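Local coordinates for D-alanyl-D-alanine carboxypeptidase (Streptococcus pneumoniae R6, PDB 1XP4), which probably trims the C-terminal D-alanine from sugar-peptide precursors of the cell wall, as a penicillin-binding serine carboxypeptidase, at residues A14-A19 and Q35-A40; T248-A253 and S268-Y273; S69-Q74 and E150-N155. All blocks are in the same frame, centred on the assembly; numbering follows the deposited sequence.

Interaction 1. Residues A14-A19 and Q35-A40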
# COMPACT_ATOMS: atom_id res chain seq x y z
N ALA A 14 -10.53 -17.45 -0.27
CA ALA A 14 -10.65 -16.41 0.75
C ALA A 14 -12.01 -15.77 0.53
O ALA A 14 -12.53 -15.78 -0.59
CB ALA A 14 -9.54 -15.37 0.57
N LYS A 15 -12.61 -15.22 1.59
CA LYS A 15 -13.92 -14.61 1.46
C LYS A 15 -13.89 -13.31 0.69
O LYS A 15 -14.83 -12.99 -0.03
CB LYS A 15 -14.55 -14.37 2.83
CG LYS A 15 -14.82 -15.64 3.61
CD LYS A 15 -15.90 -15.45 4.65
CE LYS A 15 -16.11 -16.73 5.47
NZ LYS A 15 -16.38 -17.92 4.61
N HIS A 16 -12.81 -12.55 0.84
CA HIS A 16 -12.69 -11.25 0.18
C HIS A 16 -11.28 -11.02 -0.28
O HIS A 16 -10.33 -11.35 0.42
CB HIS A 16 -13.05 -10.13 1.14
CG HIS A 16 -14.37 -10.33 1.82
ND1 HIS A 16 -15.57 -10.03 1.22
CD2 HIS A 16 -14.67 -10.85 3.04
CE1 HIS A 16 -16.56 -10.35 2.03
NE2 HIS A 16 -16.04 -10.86 3.14
N ALA A 17 -11.13 -10.41 -1.46
CA ALA A 17 -9.79 -10.14 -1.96
C ALA A 17 -9.80 -9.22 -3.17
O ALA A 17 -10.81 -9.11 -3.87
CB ALA A 17 -9.10 -11.46 -2.32
N ILE A 18 -8.67 -8.56 -3.39
CA ILE A 18 -8.51 -7.67 -4.53
C ILE A 18 -7.02 -7.54 -4.78
O ILE A 18 -6.21 -7.56 -3.85
CB ILE A 18 -9.09 -6.26 -4.28
CG1 ILE A 18 -9.13 -5.48 -5.60
CG2 ILE A 18 -8.23 -5.51 -3.26
CD1 ILE A 18 -9.83 -4.14 -5.52
N ALA A 19 -6.65 -7.41 -6.05
CA ALA A 19 -5.26 -7.27 -6.43
C ALA A 19 -5.14 -6.08 -7.37
O ALA A 19 -5.96 -5.91 -8.27
CB ALA A 19 -4.80 -8.54 -7.13
N GLN A 35 -17.37 -4.89 0.38
CA GLN A 35 -18.03 -5.00 1.67
C GLN A 35 -17.05 -4.78 2.82
O GLN A 35 -16.11 -5.55 2.98
CB GLN A 35 -18.68 -6.37 1.82
CG GLN A 35 -19.48 -6.54 3.09
CD GLN A 35 -19.61 -8.00 3.50
OE1 GLN A 35 -20.18 -8.31 4.55
NE2 GLN A 35 -19.08 -8.90 2.67
N PRO A 36 -17.25 -3.73 3.63
CA PRO A 36 -16.31 -3.52 4.73
C PRO A 36 -16.33 -4.74 5.66
O PRO A 36 -17.38 -5.29 5.93
CB PRO A 36 -16.86 -2.27 5.42
CG PRO A 36 -17.48 -1.50 4.28
CD PRO A 36 -18.20 -2.60 3.52
N VAL A 37 -15.16 -5.16 6.12
CA VAL A 37 -15.06 -6.31 7.01
C VAL A 37 -13.86 -6.11 7.93
O VAL A 37 -13.03 -5.23 7.68
CB VAL A 37 -14.85 -7.63 6.21
CG1 VAL A 37 -16.07 -7.92 5.34
CG2 VAL A 37 -13.60 -7.53 5.35
N GLU A 38 -13.79 -6.91 8.99
CA GLU A 38 -12.69 -6.85 9.94
C GLU A 38 -11.36 -7.08 9.22
O GLU A 38 -11.27 -7.96 8.36
CB GLU A 38 -12.87 -7.91 11.03
CG GLU A 38 -14.04 -7.72 11.99
CD GLU A 38 -15.41 -7.90 11.34
OE1 GLU A 38 -15.54 -8.73 10.42
OE2 GLU A 38 -16.37 -7.22 11.77
N ILE A 39 -10.33 -6.32 9.57
CA ILE A 39 -9.03 -6.46 8.92
C ILE A 39 -7.89 -6.71 9.90
O ILE A 39 -6.72 -6.77 9.52
CB ILE A 39 -8.69 -5.22 8.09
CG1 ILE A 39 -8.74 -3.97 8.98
CG2 ILE A 39 -9.66 -5.09 6.91
CD1 ILE A 39 -8.27 -2.71 8.30
N ALA A 40 -8.25 -6.85 11.17
CA ALA A 40 -7.29 -7.10 12.24
C ALA A 40 -6.08 -6.19 12.07
O ALA A 40 -6.22 -5.04 11.67
CB ALA A 40 -6.87 -8.56 12.25
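H16 sends its imidazole across to Q35 and V37, and almost everything in this contact happens round that ring. V37 meets it from above: the CG1 methyl sits 4.1 Å from the centroid of the H16 ring and 29° off the normal, a CH-pi contact made by one branch. The methyl lies over the NE2–CD2 part of the ring, with V37 CG1 3.7 Å from H16 NE2, while V37 CG2 only skirts H16 CD2 at 4.2 Å. With CG1 of V37 set opposite its own carbonyl carbon (chi1 -64°), this branch is the one presented to the ring.

In the fold, H16 stands just before strand 17-21 of the central five-stranded antiparallel sheet, in which strand 244-253 is a neighbour. V37 lies on a short, weakly bonded strand at about 37-38, which pairs antiparallel with 167-168, and it touches L251 of strand 244-253 as well. Beyond it the chain passes through A40, whose carbonyl O is bonded to T43 OG1, to S41, the predicted acylated serine.

Q35 comes in obliquely. Its chain runs out extended beyond CG, and NE2 of Q35 ends 3.0 Å from H16 CE1, the amide plane steeply inclined to the imidazole at 74°. No hydrogen bond joins the two side chains. The polar hold on the ring comes instead from ND1, which is bonded to the backbone carbonyl O of D32; ND1 must be the donor there, and that bond helps fix the rotation of the ring.

Interaction 2. Residues T248-A253 and S268-Y273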
# COMPACT_ATOMS: atom_id res chain seq x y z
N THR A 248 -1.53 -6.98 -3.08
CA THR A 248 -2.48 -8.06 -2.82
C THR A 248 -3.18 -7.92 -1.47
O THR A 248 -2.55 -7.65 -0.45
CB THR A 248 -1.73 -9.41 -2.88
OG1 THR A 248 -1.73 -9.88 -4.24
CG2 THR A 248 -2.36 -10.46 -1.97
N VAL A 249 -4.50 -8.11 -1.49
CA VAL A 249 -5.23 -8.11 -0.25
C VAL A 249 -6.11 -9.35 -0.18
O VAL A 249 -7.03 -9.54 -0.93
CB VAL A 249 -6.06 -6.85 -0.25
CG1 VAL A 249 -6.78 -6.71 1.06
CG2 VAL A 249 -5.17 -5.63 -0.47
N VAL A 250 -5.74 -10.28 0.71
CA VAL A 250 -6.54 -11.48 0.94
C VAL A 250 -7.10 -11.41 2.38
O VAL A 250 -6.37 -11.59 3.33
CB VAL A 250 -5.58 -12.69 0.81
CG1 VAL A 250 -6.11 -13.92 1.56
CG2 VAL A 250 -5.32 -13.10 -0.63
N LEU A 251 -8.43 -11.14 2.57
CA LEU A 251 -8.91 -11.09 3.98
C LEU A 251 -10.18 -11.87 4.29
O LEU A 251 -11.16 -11.31 4.77
CB LEU A 251 -9.21 -9.68 4.48
CG LEU A 251 -9.02 -8.55 3.49
CD1 LEU A 251 -10.29 -7.75 3.29
CD2 LEU A 251 -8.00 -7.56 4.02
N ASN A 252 -10.16 -13.15 3.93
CA ASN A 252 -10.52 -14.07 4.95
C ASN A 252 -10.27 -15.48 4.45
O ASN A 252 -11.14 -16.12 3.87
CB ASN A 252 -11.99 -13.91 5.23
CG ASN A 252 -12.24 -14.48 6.59
OD1 ASN A 252 -13.13 -14.02 7.33
ND2 ASN A 252 -11.38 -15.42 6.98
N ALA A 253 -8.99 -15.94 4.57
CA ALA A 253 -8.56 -17.07 3.81
C ALA A 253 -9.21 -18.26 4.40
O ALA A 253 -9.35 -18.35 5.60
CB ALA A 253 -7.05 -17.22 3.90
N SER A 268 -0.08 -16.68 -3.04
CA SER A 268 0.78 -17.24 -4.06
C SER A 268 -0.13 -17.72 -5.20
O SER A 268 0.22 -17.63 -6.37
CB SER A 268 1.58 -18.41 -3.50
OG SER A 268 2.55 -18.83 -4.44
N SER A 269 -1.31 -18.22 -4.84
CA SER A 269 -2.25 -18.70 -5.83
C SER A 269 -2.77 -17.56 -6.69
O SER A 269 -2.90 -17.68 -7.90
CB SER A 269 -3.43 -19.38 -5.14
OG SER A 269 -4.37 -19.82 -6.10
N LEU A 270 -3.05 -16.44 -6.03
CA LEU A 270 -3.55 -15.25 -6.71
C LEU A 270 -2.52 -14.69 -7.68
O LEU A 270 -2.88 -14.17 -8.74
CB LEU A 270 -3.93 -14.18 -5.67
CG LEU A 270 -4.33 -12.77 -6.12
CD1 LEU A 270 -5.31 -12.80 -7.27
CD2 LEU A 270 -4.93 -12.03 -4.93
N MSE A 271 -1.24 -14.80 -7.33
CA MSE A 271 -0.19 -14.28 -8.19
C MSE A 271 0.10 -15.12 -9.42
O MSE A 271 0.51 -14.59 -10.46
CB MSE A 271 1.09 -14.05 -7.38
CG MSE A 271 0.95 -12.92 -6.37
SE MSE A 271 0.97 -11.11 -7.10
CE MSE A 271 0.49 -11.42 -8.93
N ASP A 272 -0.11 -16.43 -9.31
CA ASP A 272 0.09 -17.32 -10.45
C ASP A 272 -0.92 -16.91 -11.51
O ASP A 272 -0.64 -16.91 -12.70
CB ASP A 272 -0.13 -18.78 -10.07
CG ASP A 272 1.06 -19.40 -9.36
OD1 ASP A 272 2.18 -19.35 -9.91
OD2 ASP A 272 0.88 -19.95 -8.26
N TYR A 273 -2.12 -16.55 -11.06
CA TYR A 273 -3.18 -16.13 -11.96
C TYR A 273 -2.79 -14.84 -12.66
O TYR A 273 -2.79 -14.75 -13.89
CB TYR A 273 -4.47 -15.90 -11.19
CG TYR A 273 -5.55 -15.18 -11.97
CD1 TYR A 273 -6.17 -15.79 -13.06
CD2 TYR A 273 -5.95 -13.89 -11.63
CE1 TYR A 273 -7.16 -15.13 -13.78
CE2 TYR A 273 -6.94 -13.22 -12.34
CZ TYR A 273 -7.54 -13.85 -13.42
OH TYR A 273 -8.51 -13.19 -14.15
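This is a buried helix-on-sheet contact, in which T248 and V250 of strand 248-251 meet L270 and M271 of helix 268-273 without a hydrogen bond between them. The strand and helix axes approach to 9.9 Å, and their directions differ by 137°, so the helix runs slantwise against the strand.

The ends of T248 and L270 meet head-on, T248 OG1 lying 3.9 Å from L270 CD2. The same leucine methyl also receives V250, more loosely, with V250 CG2 at 4.4 Å from L270 CD2; thus a single branch of L270 serves two strand residues that point to the same side of the sheet. CG of L270 is opposite its backbone N (chi1 173°), which swings the isopropyl end, CD2 foremost, out to the strand.

M271, a selenomethionine, passes alongside T248 in the opposite direction. A chain folded at its second and third torsions brings SE of M271 past T248 OG1 at 4.1 Å. Beyond T248 it also touches T239 and E241 on strand 234-241, while T267, one turn earlier in the helix, touches both T248 and V250.

V249, pointing away from this helix, packs on A170 and V173 of helix 170-183. Helices thus lie on both faces of an antiparallel five-stranded sheet, the layering of the penicillin-binding protein and serine beta-lactamase fold.

Interaction 3. Residues S69-Q74 and E150-N155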
# COMPACT_ATOMS: atom_id res chain seq x y z
N SER A 69 3.53 4.16 28.22
CA SER A 69 2.60 4.28 29.35
C SER A 69 1.97 2.99 29.85
O SER A 69 2.08 1.94 29.23
CB SER A 69 1.49 5.29 29.02
OG SER A 69 0.72 4.87 27.91
N ASP A 70 1.31 3.10 31.00
CA ASP A 70 0.65 1.97 31.65
C ASP A 70 -0.18 1.09 30.71
O ASP A 70 0.03 -0.12 30.62
CB ASP A 70 -0.24 2.47 32.79
CG ASP A 70 0.51 3.32 33.80
OD1 ASP A 70 1.74 3.12 33.97
OD2 ASP A 70 -0.15 4.17 34.44
N TYR A 71 -1.12 1.71 30.01
CA TYR A 71 -2.00 1.01 29.08
C TYR A 71 -1.25 0.13 28.07
O TYR A 71 -1.50 -1.07 27.99
CB TYR A 71 -2.90 2.04 28.37
CG TYR A 71 -3.53 1.61 27.06
CD1 TYR A 71 -4.10 0.34 26.91
CD2 TYR A 71 -3.61 2.50 25.98
CE1 TYR A 71 -4.73 -0.03 25.71
CE2 TYR A 71 -4.23 2.14 24.79
CZ TYR A 71 -4.79 0.88 24.65
OH TYR A 71 -5.40 0.53 23.46
N PRO A 72 -0.32 0.71 27.30
CA PRO A 72 0.41 -0.11 26.33
C PRO A 72 1.35 -1.08 27.02
O PRO A 72 1.57 -2.19 26.56
CB PRO A 72 1.16 0.91 25.49
CG PRO A 72 0.36 2.15 25.65
CD PRO A 72 0.01 2.13 27.10
N TYR A 73 1.92 -0.65 28.14
CA TYR A 73 2.86 -1.49 28.85
C TYR A 73 2.21 -2.72 29.47
O TYR A 73 2.73 -3.83 29.35
CB TYR A 73 3.58 -0.67 29.92
CG TYR A 73 4.45 -1.50 30.83
CD1 TYR A 73 5.51 -2.26 30.32
CD2 TYR A 73 4.20 -1.54 32.19
CE1 TYR A 73 6.29 -3.04 31.15
CE2 TYR A 73 4.98 -2.32 33.04
CZ TYR A 73 6.02 -3.07 32.52
OH TYR A 73 6.76 -3.85 33.37
N GLN A 74 1.08 -2.53 30.14
CA GLN A 74 0.40 -3.65 30.77
C GLN A 74 -0.14 -4.61 29.73
O GLN A 74 -0.14 -5.82 29.93
CB GLN A 74 -0.77 -3.16 31.62
CG GLN A 74 -0.38 -2.66 33.00
CD GLN A 74 -1.24 -1.49 33.44
OE1 GLN A 74 -2.37 -1.32 32.97
NE2 GLN A 74 -0.71 -0.67 34.35
N GLU A 150 -12.71 -5.92 23.24
CA GLU A 150 -12.79 -6.75 24.43
C GLU A 150 -11.40 -7.02 24.97
O GLU A 150 -11.23 -7.40 26.13
CB GLU A 150 -13.48 -8.09 24.14
CG GLU A 150 -14.87 -7.98 23.52
CD GLU A 150 -15.56 -9.33 23.36
OE1 GLU A 150 -14.84 -10.35 23.27
OE2 GLU A 150 -16.81 -9.37 23.33
N THR A 151 -10.39 -6.84 24.11
CA THR A 151 -9.00 -7.06 24.50
C THR A 151 -8.45 -5.81 25.15
O THR A 151 -7.47 -5.87 25.89
CB THR A 151 -8.11 -7.38 23.27
OG1 THR A 151 -8.61 -8.53 22.58
CG2 THR A 151 -6.68 -7.66 23.72
N LEU A 152 -9.09 -4.68 24.88
CA LEU A 152 -8.64 -3.41 25.42
C LEU A 152 -9.39 -3.01 26.68
O LEU A 152 -9.18 -1.91 27.19
CB LEU A 152 -8.82 -2.32 24.36
CG LEU A 152 -8.23 -2.64 23.00
CD1 LEU A 152 -8.46 -1.48 22.05
CD2 LEU A 152 -6.75 -2.93 23.15
N GLY A 153 -10.26 -3.88 27.18
CA GLY A 153 -11.00 -3.55 28.38
C GLY A 153 -11.65 -2.17 28.34
O GLY A 153 -12.50 -1.89 27.50
N ASP A 154 -11.22 -1.30 29.25
CA ASP A 154 -11.76 0.06 29.34
C ASP A 154 -11.10 1.06 28.39
O ASP A 154 -11.65 2.14 28.16
CB ASP A 154 -11.63 0.58 30.77
CG ASP A 154 -10.85 -0.36 31.67
OD1 ASP A 154 -9.72 -0.76 31.30
OD2 ASP A 154 -11.37 -0.68 32.76
N ASN A 155 -9.95 0.71 27.84
CA ASN A 155 -9.23 1.60 26.94
C ASN A 155 -9.77 1.62 25.51
O ASN A 155 -9.01 1.57 24.55
CB ASN A 155 -7.74 1.23 26.92
CG ASN A 155 -7.10 1.34 28.29
OD1 ASN A 155 -6.83 2.44 28.77
ND2 ASN A 155 -6.87 0.19 28.94
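The Y71 ring is met by two residues of the segment 150-155, L152 at its edge and N155 over a face, which stand at the two ends of one tight turn. The approach to that turn begins at E150, whose backbone N is bonded to N148 OD1.

L152 is the first residue to touch. It comes to the rim of the Y71 ring, near the ring plane, and puts CD2 3.7 Å from Y71 OH; the ring carbon CE1 of Y71 is further from L152 CD2, at 4.4 Å. The leucine is buried, packing also on N143 and L147, and so brings an apolar branch up against the phenol end. The hydroxyl itself finds its polar partner elsewhere, in a hydrogen bond with E120 OE1.

G153 and D154 are the corners of a type II' beta turn, closed by a bond from N155 N to L152 O of 2.8 Å. G153 takes the positive phi of the first corner (48°), a conformation that favours glycine.

N155 then folds back over one face of Y71. Its CB rests 3.7 Å from the centroid of the Y71 ring as a CH-pi contact, and beyond it the carboxamide lies stacked, only 18° from parallel with the ring. ND2 of N155 ends 3.4 Å from Y71 CD1. At chi1 -60° the N155 amide turns away from the carbonyl and runs back along the ring toward the tyrosine CB.

Y71 also touches I110 of helix 106-117, so the short helix 70-74 connects that helix to the long loop before strand 167-168. Within about 10 Å of the predicted catalytic K44, measured between the L152 and K44 side chains, this loop is probably the omega-like loop of the S11 carboxypeptidase fold.

How the interactions relate
Interactions 1 and 2 share the central sheet, where strands 17-21 and 244-253 are neighbours: K15 N lies 2.9 Å from N252 O, and H16 O lies 2.9 Å from L251 N, both probable hydrogen bonds. Their centres are 11 Å apart. Interaction 3 stands off by itself, its centre about 27 Å from that of interaction 1 and about 33 Å from that of interaction 2. Yet the predicted active site lies within modest reach of its loop: the side chain of L152 is about 10 Å from that of K44 and about 11 Å from that of S41. On the side of interaction 2, the T248 side chain is about 11 Å from that of K224, a predicted substrate-binding residue.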